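Local coordinates for Exo-beta-1,3-glucanase (Streptomyces sp. SirexAA-E, PDB 4PEY), which hydrolyses laminarin and laminarioligosaccharides as a secreted exo-beta-1,3-glucanase of glycoside hydrolase family 55, yielding glucose and laminaribiose, at residues A112-L117 with F134-V139; Y55-K60 with T75-L80; G155-D160 with Y176-S181; L143-D148 with G165-Y170. The protein carries 1 engineered substitution. All coordinates share one frame; numbering follows the deposited sequence. Where two conformers were deposited one is given.

Contact 1. Residues A112-L117 with F134-V139; sequences AENLAL and FRRMHV
Met137 CE is lodged among three side chains of residues 112-117. It lies 3.7 Å from Leu117 CD1 and also touches Leu115 CB and Ala112 CB. Two bends in the methionine chain (chi2 and chi3 both -70°) bring the methyl there. The sulfur sits closer to the backbone, and Leu115 N gives Met137 SD a weak hydrogen bond of 3.7 Å. Ala112 CB also touches Phe134 CD1. Met137 CG packs over one face of that phenyl ring, so the apolar patch is continuous. Among the backbone bonds, Leu117 N reaches His138 O at 2.7 Å.

On the other face, Glu113 CG is anti to its own nitrogen. The extended chain brings OE2 to 4.0 Å from Arg135 CD. The charged ends pair elsewhere: Glu113 with Lys222, Arg135 with Asp370. Replacing Glu113 with alanine is likely to leave Lys222 without this carboxylate and Arg135 CD without its packing partner on this side. Asn114 and Arg136 both have positive phi and bend their strands at matching points. Such stacked corners between in-register parallel strands are typical of successive coils of a right-handed parallel beta-helix, the fold of this family.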
loop_
_atom_site.group_PDB
_atom_site.type_symbol
_atom_site.label_atom_id
_atom_site.label_comp_id
_atom_site.label_asym_id
_atom_site.label_seq_id
_atom_site.Cartn_x
_atom_site.Cartn_y
_atom_site.Cartn_z
ATOM N N ALA A 112 1.842 0.430 11.363
ATOM C CA ALA A 112 1.802 1.244 12.584
ATOM C C ALA A 112 0.858 2.408 12.367
ATOM O O ALA A 112 0.915 3.054 11.321
ATOM C CB ALA A 112 3.192 1.761 12.953
ATOM N N GLU A 113 -0.002 2.678 13.345
ATOM C CA GLU A 113 -0.960 3.774 13.230
ATOM C C GLU A 113 -1.336 4.394 14.579
ATOM O O GLU A 113 -1.484 3.697 15.577
ATOM C CB GLU A 113 -2.227 3.277 12.509
ATOM C CG GLU A 113 -3.294 4.335 12.238
ATOM C CD GLU A 113 -4.384 3.837 11.300
ATOM O OE1 GLU A 113 -4.721 2.626 11.341
ATOM O OE2 GLU A 113 -4.908 4.655 10.510
ATOM N N ASN A 114 -1.489 5.714 14.596
ATOM C CA ASN A 114 -2.171 6.399 15.705
ATOM C C ASN A 114 -1.460 6.263 17.052
ATOM O O ASN A 114 -2.090 6.032 18.092
ATOM C CB ASN A 114 -3.622 5.891 15.812
ATOM C CG ASN A 114 -4.521 6.837 16.603
ATOM O OD1 ASN A 114 -4.306 8.050 16.611
ATOM N ND2 ASN A 114 -5.537 6.283 17.266
ATOM N N LEU A 115 -0.142 6.436 17.018
ATOM C CA LEU A 115 0.695 6.422 18.214
ATOM C C LEU A 115 1.641 7.608 18.219
ATOM O O LEU A 115 2.064 8.079 17.155
ATOM C CB LEU A 115 1.526 5.135 18.296
ATOM C CG LEU A 115 0.801 3.806 18.484
ATOM C CD1 LEU A 115 1.708 2.660 18.096
ATOM C CD2 LEU A 115 0.351 3.660 19.928
ATOM N N ALA A 116 1.994 8.071 19.417
ATOM C CA ALA A 116 3.112 8.999 19.577
ATOM C C ALA A 116 4.313 8.227 20.127
ATOM O O ALA A 116 4.164 7.406 21.043
ATOM C CB ALA A 116 2.742 10.157 20.498
ATOM N N LEU A 117 5.489 8.461 19.547
ATOM C CA LEU A 117 6.701 7.737 19.932
ATOM C C LEU A 117 7.771 8.685 20.460
ATOM O O LEU A 117 8.055 9.723 19.850
ATOM C CB LEU A 117 7.272 6.952 18.751
ATOM C CG LEU A 117 6.317 6.024 18.010
ATOM C CD1 LEU A 117 7.062 5.354 16.865
ATOM C CD2 LEU A 117 5.718 4.980 18.944
ATOM N N PHE A 134 2.708 3.540 7.576
ATOM C CA PHE A 134 3.035 4.303 8.771
ATOM C C PHE A 134 2.099 5.519 8.718
ATOM O O PHE A 134 2.356 6.473 7.971
ATOM C CB PHE A 134 4.524 4.679 8.723
ATOM C CG PHE A 134 5.127 5.172 10.020
ATOM C CD1 PHE A 134 5.674 4.280 10.932
ATOM C CD2 PHE A 134 5.253 6.536 10.271
ATOM C CE1 PHE A 134 6.284 4.724 12.107
ATOM C CE2 PHE A 134 5.873 6.989 11.438
ATOM C CZ PHE A 134 6.377 6.077 12.359
ATOM N N ARG A 135 0.988 5.456 9.456
ATOM C CA ARG A 135 -0.081 6.464 9.375
ATOM C C ARG A 135 -0.407 7.119 10.707
ATOM O O ARG A 135 -0.416 6.452 11.733
ATOM C CB ARG A 135 -1.385 5.842 8.863
ATOM C CG ARG A 135 -1.386 5.349 7.430
ATOM C CD ARG A 135 -2.743 4.714 7.106
ATOM N NE ARG A 135 -2.799 4.145 5.757
ATOM C CZ ARG A 135 -3.128 4.814 4.657
ATOM N NH1 ARG A 135 -3.434 6.110 4.718
ATOM N NH2 ARG A 135 -3.131 4.181 3.484
ATOM N N ARG A 136 -0.712 8.413 10.683
ATOM C CA ARG A 136 -1.215 9.106 11.873
ATOM C C ARG A 136 -0.278 8.882 13.061
ATOM O O ARG A 136 -0.718 8.618 14.179
ATOM C CB ARG A 136 -2.648 8.639 12.204
ATOM C CG ARG A 136 -3.487 9.620 13.020
ATOM C CD ARG A 136 -4.849 9.006 13.385
ATOM N NE ARG A 136 -5.692 9.907 14.172
ATOM C CZ ARG A 136 -6.494 10.825 13.646
ATOM N NH1 ARG A 136 -7.229 11.601 14.433
ATOM N NH2 ARG A 136 -6.561 10.966 12.330
ATOM N N MET A 137 1.021 8.996 12.804
ATOM C CA MET A 137 2.036 8.815 13.835
ATOM C C MET A 137 2.628 10.154 14.245
ATOM O O MET A 137 2.790 11.049 13.410
ATOM C CB MET A 137 3.159 7.894 13.330
ATOM C CG MET A 137 2.688 6.494 12.953
ATOM S SD MET A 137 2.194 5.470 14.363
ATOM C CE MET A 137 3.775 5.160 15.153
ATOM N N HIS A 138 2.991 10.280 15.520
ATOM C CA HIS A 138 3.768 11.427 15.972
ATOM C C HIS A 138 5.096 10.943 16.522
ATOM O O HIS A 138 5.139 10.372 17.610
ATOM C CB HIS A 138 3.038 12.240 17.048
ATOM C CG HIS A 138 3.779 13.479 17.453
ATOM N ND1 HIS A 138 3.570 14.119 18.658
ATOM C CD2 HIS A 138 4.749 14.180 16.818
ATOM C CE1 HIS A 138 4.364 15.175 18.735
ATOM N NE2 HIS A 138 5.097 15.227 17.635
ATOM N N VAL A 139 6.180 11.171 15.783
ATOM C CA VAL A 139 7.497 10.767 16.270
ATOM C C VAL A 139 8.189 11.974 16.885
ATOM O O VAL A 139 8.493 12.952 16.189
ATOM C CB VAL A 139 8.379 10.166 15.156
ATOM C CG1 VAL A 139 9.700 9.685 15.747
ATOM C CG2 VAL A 139 7.654 9.010 14.468
#

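Contact 2. Residues Y55-K60 with T75-L80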
loop_
_atom_site.group_PDB
_atom_site.type_symbol
_atom_site.label_atom_id
_atom_site.label_comp_id
_atom_site.label_asym_id
_atom_site.label_seq_id
_atom_site.Cartn_x
_atom_site.Cartn_y
_atom_site.Cartn_z
ATOM N N TYR A 55 -1.824 -11.027 13.660
ATOM C CA TYR A 55 -1.928 -10.373 14.966
ATOM C C TYR A 55 -2.179 -8.887 14.860
ATOM O O TYR A 55 -1.517 -8.202 14.066
ATOM C CB TYR A 55 -0.650 -10.565 15.788
ATOM C CG TYR A 55 -0.300 -11.989 16.102
ATOM C CD1 TYR A 55 0.496 -12.731 15.237
ATOM C CD2 TYR A 55 -0.742 -12.589 17.270
ATOM C CE1 TYR A 55 0.827 -14.030 15.519
ATOM C CE2 TYR A 55 -0.411 -13.893 17.565
ATOM C CZ TYR A 55 0.374 -14.606 16.687
ATOM O OH TYR A 55 0.709 -15.908 16.975
ATOM N N ALA A 56 -3.091 -8.381 15.695
ATOM C CA ALA A 56 -3.231 -6.936 15.883
ATOM C C ALA A 56 -2.898 -6.596 17.323
ATOM O O ALA A 56 -3.439 -7.207 18.248
ATOM C CB ALA A 56 -4.640 -6.456 15.533
ATOM N N LEU A 57 -1.994 -5.636 17.507
ATOM C CA LEU A 57 -1.617 -5.143 18.831
ATOM C C LEU A 57 -2.257 -3.771 19.008
ATOM O O LEU A 57 -1.975 -2.844 18.246
ATOM C CB LEU A 57 -0.094 -5.051 18.982
ATOM C CG LEU A 57 0.707 -6.267 18.500
ATOM C CD1 LEU A 57 2.206 -5.996 18.591
ATOM C CD2 LEU A 57 0.318 -7.517 19.287
ATOM N N MET A 58 -3.132 -3.642 19.999
ATOM C CA MET A 58 -3.900 -2.417 20.199
ATOM C C MET A 58 -3.647 -1.852 21.584
ATOM O O MET A 58 -3.742 -2.574 22.570
ATOM C CB MET A 58 -5.395 -2.689 20.009
ATOM C CG MET A 58 -5.796 -2.950 18.568
ATOM S SD MET A 58 -5.762 -1.419 17.628
ATOM C CE MET A 58 -6.521 -1.927 16.092
ATOM N N PHE A 59 -3.341 -0.565 21.655
ATOM C CA PHE A 59 -2.994 0.059 22.924
ATOM C C PHE A 59 -3.996 1.133 23.330
ATOM O O PHE A 59 -4.209 2.106 22.597
ATOM C CB PHE A 59 -1.582 0.652 22.834
ATOM C CG PHE A 59 -0.494 -0.388 22.773
ATOM C CD1 PHE A 59 -0.266 -1.122 21.613
ATOM C CD2 PHE A 59 0.299 -0.637 23.882
ATOM C CE1 PHE A 59 0.729 -2.090 21.570
ATOM C CE2 PHE A 59 1.293 -1.589 23.843
ATOM C CZ PHE A 59 1.508 -2.323 22.689
ATOM N N LYS A 60 -4.614 0.947 24.496
ATOM C CA LYS A 60 -5.559 1.930 25.029
ATOM C C LYS A 60 -4.843 3.242 25.339
ATOM O O LYS A 60 -3.634 3.253 25.611
ATOM C CB LYS A 60 -6.253 1.399 26.287
ATOM C CG LYS A 60 -7.057 0.132 26.071
ATOM C CD LYS A 60 -7.909 -0.198 27.290
ATOM C CE LYS A 60 -8.829 -1.368 27.000
ATOM N NZ LYS A 60 -9.786 -1.620 28.117
ATOM N N THR A 75 1.715 -8.278 11.430
ATOM C CA THR A 75 1.465 -7.677 12.724
ATOM C C THR A 75 1.115 -6.207 12.514
ATOM O O THR A 75 1.884 -5.475 11.894
ATOM C CB THR A 75 2.695 -7.811 13.654
ATOM O OG1 THR A 75 3.026 -9.200 13.808
ATOM C CG2 THR A 75 2.399 -7.234 15.009
ATOM N N SER A 76 -0.055 -5.788 12.999
ATOM C CA SER A 76 -0.393 -4.371 13.046
ATOM C C SER A 76 -0.237 -3.881 14.476
ATOM O O SER A 76 -0.475 -4.632 15.427
ATOM C CB SER A 76 -1.826 -4.110 12.559
ATOM O OG SER A 76 -2.780 -4.794 13.354
ATOM N N ILE A 77 0.168 -2.625 14.633
ATOM C CA ILE A 77 0.200 -2.030 15.966
ATOM C C ILE A 77 -0.430 -0.651 15.885
ATOM O O ILE A 77 -0.212 0.085 14.923
ATOM C CB ILE A 77 1.643 -1.967 16.546
ATOM C CG1 ILE A 77 1.621 -1.473 17.995
ATOM C CG2 ILE A 77 2.567 -1.118 15.674
ATOM C CD1 ILE A 77 2.928 -1.713 18.723
ATOM N N ALA A 78 -1.255 -0.322 16.868
ATOM C CA ALA A 78 -1.948 0.958 16.844
ATOM C C ALA A 78 -2.391 1.409 18.224
ATOM O O ALA A 78 -2.573 0.597 19.138
ATOM C CB ALA A 78 -3.167 0.887 15.912
ATOM N N GLY A 79 -2.571 2.718 18.351
ATOM C CA GLY A 79 -3.197 3.301 19.525
ATOM C C GLY A 79 -4.700 3.429 19.334
ATOM O O GLY A 79 -5.209 3.400 18.208
ATOM N N LEU A 80 -5.404 3.584 20.449
ATOM C CA LEU A 80 -6.861 3.617 20.452
ATOM C C LEU A 80 -7.411 4.964 20.925
ATOM O O LEU A 80 -8.561 5.060 21.340
ATOM C CB LEU A 80 -7.408 2.485 21.329
ATOM C CG LEU A 80 -7.215 1.055 20.811
ATOM C CD1 LEU A 80 -7.487 0.028 21.922
ATOM C CD2 LEU A 80 -8.109 0.792 19.593
HETATM O O HOH W 1 -3.325 -3.048 15.369
#
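Phe59 CE1 meets Ile77 CD1 at 3.6 Å, the closest apolar side-chain approach between the two strands. The ring edge of Phe59 also lies near Ala78 O, almost in the ring plane. Further along the same face, Leu57 CD1 touches Thr75 CG2 at 3.8 Å. The isoleucine extends CG1 anti to its backbone nitrogen (chi1 -174°), which carries CD1 to the phenyl ring.

The other face holds Met58, Ala78 and Ser76. Met58 SD rests 3.9 Å from Ala78 CB and 3.8 Å from Leu80 CD2. The Met58 and Leu80 side chains cross at about a right angle, and Leu80 CD1 also reaches Met58 CB. A serine in place of Leu80 would lack both methyls and would probably open a gap beside Met58 SD and CB. Ser76 OG packs 3.3 Å from Ala56 CB. A water 2.7 Å from Ser76 OG donates to Leu57 O and so bridges the serine to the neighbouring strand.

Parallel backbone pairing sets this register. Leu57 N bonds to Ser76 O at 2.8 Å, and Ala78 N bonds to Leu57 O. Phe59 N returns a bond to Ala78 O, while the last bond, from Leu80 N to Phe59 O, is weak. The strand axes run 13° apart.

These are adjacent coils of a parallel beta-helix. Strand 24-27 pairs with the other edge of 55-59, and Phe59 stacks on Phe27. Helix 34-45 packs on Tyr55, Phe59 and Thr75. Strand 224-228 lies against Met58, Lys60 and Leu80, while strand 110-113 pairs with 75-79.

Contact 3. Residues G155-D160 with Y176-S181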
loop_
_atom_site.group_PDB
_atom_site.type_symbol
_atom_site.label_atom_id
_atom_site.label_comp_id
_atom_site.label_asym_id
_atom_site.label_seq_id
_atom_site.Cartn_x
_atom_site.Cartn_y
_atom_site.Cartn_z
ATOM N N GLY A 155 11.000 0.589 0.387
ATOM C CA GLY A 155 9.710 1.082 0.857
ATOM C C GLY A 155 9.124 2.083 -0.130
ATOM O O GLY A 155 9.509 2.087 -1.300
ATOM N N GLY A 156 8.193 2.931 0.299
ATOM C CA GLY A 156 7.634 2.948 1.633
ATOM C C GLY A 156 6.557 4.020 1.636
ATOM O O GLY A 156 6.411 4.771 0.660
ATOM N N TYR A 157 5.811 4.110 2.727
ATOM C CA TYR A 157 4.620 4.955 2.754
ATOM C C TYR A 157 4.407 5.593 4.122
ATOM O O TYR A 157 4.251 4.891 5.115
ATOM C CB TYR A 157 3.391 4.120 2.353
ATOM C CG TYR A 157 2.078 4.876 2.360
ATOM C CD1 TYR A 157 1.603 5.500 1.207
ATOM C CD2 TYR A 157 1.315 4.967 3.523
ATOM C CE1 TYR A 157 0.396 6.205 1.215
ATOM C CE2 TYR A 157 0.111 5.662 3.543
ATOM C CZ TYR A 157 -0.342 6.282 2.391
ATOM O OH TYR A 157 -1.541 6.961 2.414
ATOM N N ILE A 158 4.419 6.926 4.167
ATOM C CA ILE A 158 4.051 7.675 5.372
ATOM C C ILE A 158 2.898 8.615 5.032
ATOM O O ILE A 158 2.958 9.331 4.026
ATOM C CB ILE A 158 5.239 8.505 5.935
ATOM C CG1 ILE A 158 6.346 7.586 6.470
ATOM C CG2 ILE A 158 4.759 9.470 7.037
ATOM C CD1 ILE A 158 7.695 8.286 6.645
ATOM N N ALA A 159 1.849 8.607 5.850
ATOM C CA ALA A 159 0.743 9.548 5.666
ATOM C C ALA A 159 0.267 10.115 6.988
ATOM O O ALA A 159 0.297 9.437 8.014
ATOM C CB ALA A 159 -0.425 8.891 4.945
ATOM N N ASP A 160 -0.179 11.365 6.939
ATOM C CA ASP A 160 -0.844 12.015 8.066
ATOM C C ASP A 160 -0.018 11.934 9.344
ATOM O O ASP A 160 -0.561 11.758 10.431
ATOM C CB ASP A 160 -2.244 11.411 8.291
ATOM C CG ASP A 160 -3.179 12.377 8.998
ATOM O OD1 ASP A 160 -2.872 13.580 8.976
ATOM O OD2 ASP A 160 -4.214 11.957 9.571
ATOM N N TYR A 176 7.274 7.394 -0.572
ATOM C CA TYR A 176 6.171 8.346 -0.712
ATOM C C TYR A 176 5.701 8.837 0.650
ATOM O O TYR A 176 5.428 8.040 1.547
ATOM C CB TYR A 176 4.985 7.732 -1.471
ATOM C CG TYR A 176 3.808 8.685 -1.624
ATOM C CD1 TYR A 176 3.983 9.963 -2.160
ATOM C CD2 TYR A 176 2.525 8.312 -1.231
ATOM C CE1 TYR A 176 2.907 10.833 -2.305
ATOM C CE2 TYR A 176 1.442 9.176 -1.377
ATOM C CZ TYR A 176 1.638 10.429 -1.915
ATOM O OH TYR A 176 0.556 11.272 -2.053
ATOM N N THR A 177 5.603 10.154 0.792
ATOM C CA THR A 177 5.093 10.777 2.006
ATOM C C THR A 177 3.976 11.725 1.603
ATOM O O THR A 177 4.171 12.540 0.688
ATOM C CB THR A 177 6.200 11.574 2.753
ATOM O OG1 THR A 177 7.356 10.749 2.942
ATOM C CG2 THR A 177 5.703 12.103 4.106
ATOM N N ARG A 178 2.812 11.639 2.248
ATOM C CA ARG A 178 1.786 12.654 1.985
ATOM C C ARG A 178 1.157 13.231 3.240
ATOM O O ARG A 178 1.062 12.571 4.281
ATOM C CB ARG A 178 0.677 12.130 1.063
ATOM C CG ARG A 178 -0.290 11.165 1.671
ATOM C CD ARG A 178 -1.651 11.112 0.910
ATOM N NE ARG A 178 -2.520 10.168 1.604
ATOM C CZ ARG A 178 -3.166 10.437 2.740
ATOM N NH1 ARG A 178 -3.104 11.650 3.284
ATOM N NH2 ARG A 178 -3.877 9.489 3.334
ATOM N N ASP A 179 0.778 14.501 3.120
ATOM C CA ASP A 179 -0.075 15.190 4.087
ATOM C C ASP A 179 0.461 15.014 5.500
ATOM O O ASP A 179 -0.198 14.464 6.380
ATOM C CB ASP A 179 -1.511 14.689 3.933
ATOM C CG ASP A 179 -2.029 14.895 2.521
ATOM O OD1 ASP A 179 -1.472 15.771 1.823
ATOM O OD2 ASP A 179 -2.965 14.191 2.098
ATOM N N SER A 180 1.688 15.488 5.675
ATOM C CA SER A 180 2.478 15.239 6.873
ATOM C C SER A 180 3.319 16.463 7.204
ATOM O O SER A 180 3.295 17.464 6.485
ATOM C CB SER A 180 3.394 14.018 6.671
ATOM O OG SER A 180 2.666 12.797 6.589
ATOM N N SER A 181 4.065 16.364 8.294
ATOM C CA SER A 181 5.019 17.381 8.701
ATOM C C SER A 181 6.325 16.693 9.077
ATOM O O SER A 181 6.312 15.726 9.834
ATOM C CB SER A 181 4.470 18.184 9.885
ATOM O OG SER A 181 5.458 19.027 10.448
#
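Tyr157 and Tyr176 lie side by side and point the same way. Tyr157 CD1 reaches the edge of the Tyr176 ring, 3.8 Å from CD2. Both hydroxyls bond elsewhere, Tyr157 OH with Asp397 and Tyr176 OH with Ser195. Ile158 CG2 and Thr177 CG2 meet more loosely on the opposite face, at 4.1 Å.

Four backbone bonds join the segments. Tyr176 N bonds to Gly156 O, whose residue follows a cis peptide, and Arg178 N bonds to Ile158 O at 2.9 Å. The strand axes are only 5° apart. The two strands belong to neighbouring coils of the parallel beta-helix, and the chain turns a corner after 176-178 at Asp179, a residue with positive phi. Arg178 O at this bend takes two donors, Asp160 N at 3.2 Å and Ser180 OG at 2.8 Å.

The charged contacts centre on Arg178. Its CG sits between the backbone N and the carbonyl carbon (chi1 74°), and from there the extended chain brings one guanidinium face over Ala159 CB, 3.8 Å from CZ. NH1 forms a salt bridge with Asp179 OD2 at 2.8 Å, from the anti side and tilted out of the carboxylate plane. Asp179 OD1 bonds to Thr216. Arg178 NH2 also pairs with Asp397, and NH1 with Glu221.

Contact 4. Residues L143-D148 with G165-Y170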
loop_
_atom_site.group_PDB
_atom_site.type_symbol
_atom_site.label_atom_id
_atom_site.label_comp_id
_atom_site.label_asym_id
_atom_site.label_seq_id
_atom_site.Cartn_x
_atom_site.Cartn_y
_atom_site.Cartn_z
ATOM N N LEU A 143 13.348 9.737 12.459
ATOM C CA LEU A 143 12.831 8.486 11.930
ATOM C C LEU A 143 13.826 7.947 10.909
ATOM O O LEU A 143 14.051 8.564 9.867
ATOM C CB LEU A 143 11.446 8.699 11.303
ATOM C CG LEU A 143 10.729 7.468 10.741
ATOM C CD1 LEU A 143 10.382 6.464 11.846
ATOM C CD2 LEU A 143 9.475 7.881 9.972
ATOM N N ASN A 144 14.442 6.814 11.238
ATOM C CA ASN A 144 15.402 6.141 10.365
ATOM C C ASN A 144 14.682 5.054 9.581
ATOM O O ASN A 144 14.111 4.142 10.176
ATOM C CB ASN A 144 16.545 5.545 11.204
ATOM C CG ASN A 144 17.668 4.949 10.365
ATOM O OD1 ASN A 144 17.545 4.755 9.154
ATOM N ND2 ASN A 144 18.776 4.639 11.025
ATOM N N LEU A 145 14.700 5.145 8.252
ATOM C CA LEU A 145 13.982 4.185 7.418
ATOM C C LEU A 145 14.863 3.041 6.923
ATOM O O LEU A 145 14.400 2.170 6.182
ATOM C CB LEU A 145 13.358 4.897 6.214
ATOM C CG LEU A 145 12.473 6.099 6.551
ATOM C CD1 LEU A 145 11.915 6.715 5.266
ATOM C CD2 LEU A 145 11.344 5.678 7.486
ATOM N N ALA A 146 16.124 3.032 7.339
ATOM C CA ALA A 146 17.080 2.056 6.819
ATOM C C ALA A 146 17.427 0.995 7.861
ATOM O O ALA A 146 17.442 1.278 9.057
ATOM C CB ALA A 146 18.354 2.766 6.335
ATOM N N PRO A 147 17.710 -0.234 7.410
ATOM C CA PRO A 147 18.116 -1.266 8.367
ATOM C C PRO A 147 19.471 -0.928 8.973
ATOM O O PRO A 147 20.240 -0.170 8.370
ATOM C CB PRO A 147 18.188 -2.534 7.506
ATOM C CG PRO A 147 18.465 -2.028 6.122
ATOM C CD PRO A 147 17.692 -0.735 6.025
ATOM N N ASP A 148 19.748 -1.464 10.157
ATOM C CA ASP A 148 21.058 -1.296 10.762
ATOM C C ASP A 148 22.088 -1.880 9.807
ATOM O O ASP A 148 21.975 -3.039 9.403
ATOM C CB ASP A 148 21.113 -1.981 12.127
ATOM C CG ASP A 148 22.315 -1.567 12.944
ATOM O OD1 ASP A 148 23.024 -0.620 12.543
ATOM O OD2 ASP A 148 22.539 -2.183 14.003
ATOM N N GLY A 165 11.781 15.546 14.176
ATOM C CA GLY A 165 13.154 15.645 13.719
ATOM C C GLY A 165 13.296 15.264 12.259
ATOM O O GLY A 165 12.383 15.478 11.455
ATOM N N GLU A 166 14.449 14.697 11.913
ATOM C CA GLU A 166 14.755 14.371 10.529
ATOM C C GLU A 166 14.320 12.961 10.154
ATOM O O GLU A 166 14.521 12.016 10.923
ATOM C CB GLU A 166 16.255 14.526 10.264
ATOM C CG GLU A 166 16.624 14.228 8.825
ATOM C CD GLU A 166 18.104 14.361 8.544
ATOM O OE1 GLU A 166 18.829 13.351 8.656
ATOM O OE2 GLU A 166 18.537 15.473 8.195
ATOM N N VAL A 167 13.719 12.822 8.973
ATOM C CA VAL A 167 13.527 11.507 8.366
ATOM C C VAL A 167 14.763 11.174 7.545
ATOM O O VAL A 167 15.140 11.941 6.655
ATOM C CB VAL A 167 12.277 11.460 7.458
ATOM C CG1 VAL A 167 12.107 10.066 6.859
ATOM C CG2 VAL A 167 11.045 11.863 8.253
ATOM N N GLY A 168 15.396 10.044 7.855
ATOM C CA GLY A 168 16.599 9.615 7.155
ATOM C C GLY A 168 16.373 8.339 6.364
ATOM O O GLY A 168 16.304 7.254 6.935
ATOM N N PRO A 169 16.234 8.457 5.031
ATOM C CA PRO A 169 16.017 7.227 4.254
ATOM C C PRO A 169 17.279 6.383 4.091
ATOM O O PRO A 169 17.171 5.153 4.000
ATOM C CB PRO A 169 15.539 7.748 2.894
ATOM C CG PRO A 169 15.021 9.157 3.175
ATOM C CD PRO A 169 15.942 9.671 4.251
ATOM N N TYR A 170 18.441 7.037 4.053
ATOM C CA TYR A 170 19.728 6.392 3.780
ATOM C C TYR A 170 19.662 5.509 2.537
ATOM O O TYR A 170 19.586 6.028 1.431
ATOM C CB TYR A 170 20.203 5.605 5.002
ATOM C CG TYR A 170 20.430 6.502 6.208
ATOM C CD1 TYR A 170 21.574 7.289 6.311
ATOM C CD2 TYR A 170 19.498 6.571 7.234
ATOM C CE1 TYR A 170 21.781 8.120 7.405
ATOM C CE2 TYR A 170 19.693 7.398 8.326
ATOM C CZ TYR A 170 20.837 8.171 8.410
ATOM O OH TYR A 170 21.029 8.990 9.505
#
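Asn144 OD1 lies at the edge of the Tyr170 ring, 3.3 Å from CD2, while accepting a bond from its own chain two residues on. That bond, Ala146 N to Asn144 OD1 at 2.9 Å, makes an Asx turn. It closes strand 143-144 where this coil of the parallel beta-helix leaves the sheet. Amide and ring planes are 53° apart, and the two side chains cross at about a right angle. The asparagine keeps CG anti to the backbone nitrogen (chi1 -174°), which sets OD1 between the turn and the ring.

Tyr170 has positive phi and comes back toward the neighbouring coil, where its CB touches Ala146 CB at 3.6 Å. Gly168 makes room for the ring: a CB there would clash with Tyr170 CE2. The tyrosine ring also meets Tyr150, which binds substrate, and Asp148 at the end of the first segment touches a bound glucose unit. The contact thus places a turn and an aromatic side chain beside the sugar-binding surface.

Behind them the strands are paired in parallel. Leu143 N bonds to Glu166 O, and Gly168 N bonds to Leu143 O at 2.8 Å. Leu145 N meets Gly168 O in an almost straight bond (177° at the hydrogen), although the donor is tilted from the carbonyl plane. Leu145 CD1 packs against Val167 CG1 at 3.7 Å.

All four contacts join neighbouring coils in the N-terminal half of the chain, where one parallel beta-helix is built. Contact 2 closes before contact 1 opens, and contacts 4 and 3 follow with alternating segments. Contacts 2, 1 and 3 lie in that order along a run of neighbouring strands, 55-59, 75-79, 110-113, 134-135, 157-159 and 174-178. The centre of contact 1 lies about 11 Å from those of contacts 2 and 3. Contact 4 shares strand 138-144 with contact 1. Its centre is about 13 Å from that of contact 3, and Leu143 packs against Ile158 between them. Contacts 2 and 4, about 23 Å apart by centres, do not touch. Together they hold successive coils in place, and contact 4 contains a glycan-pocket residue, Asp148.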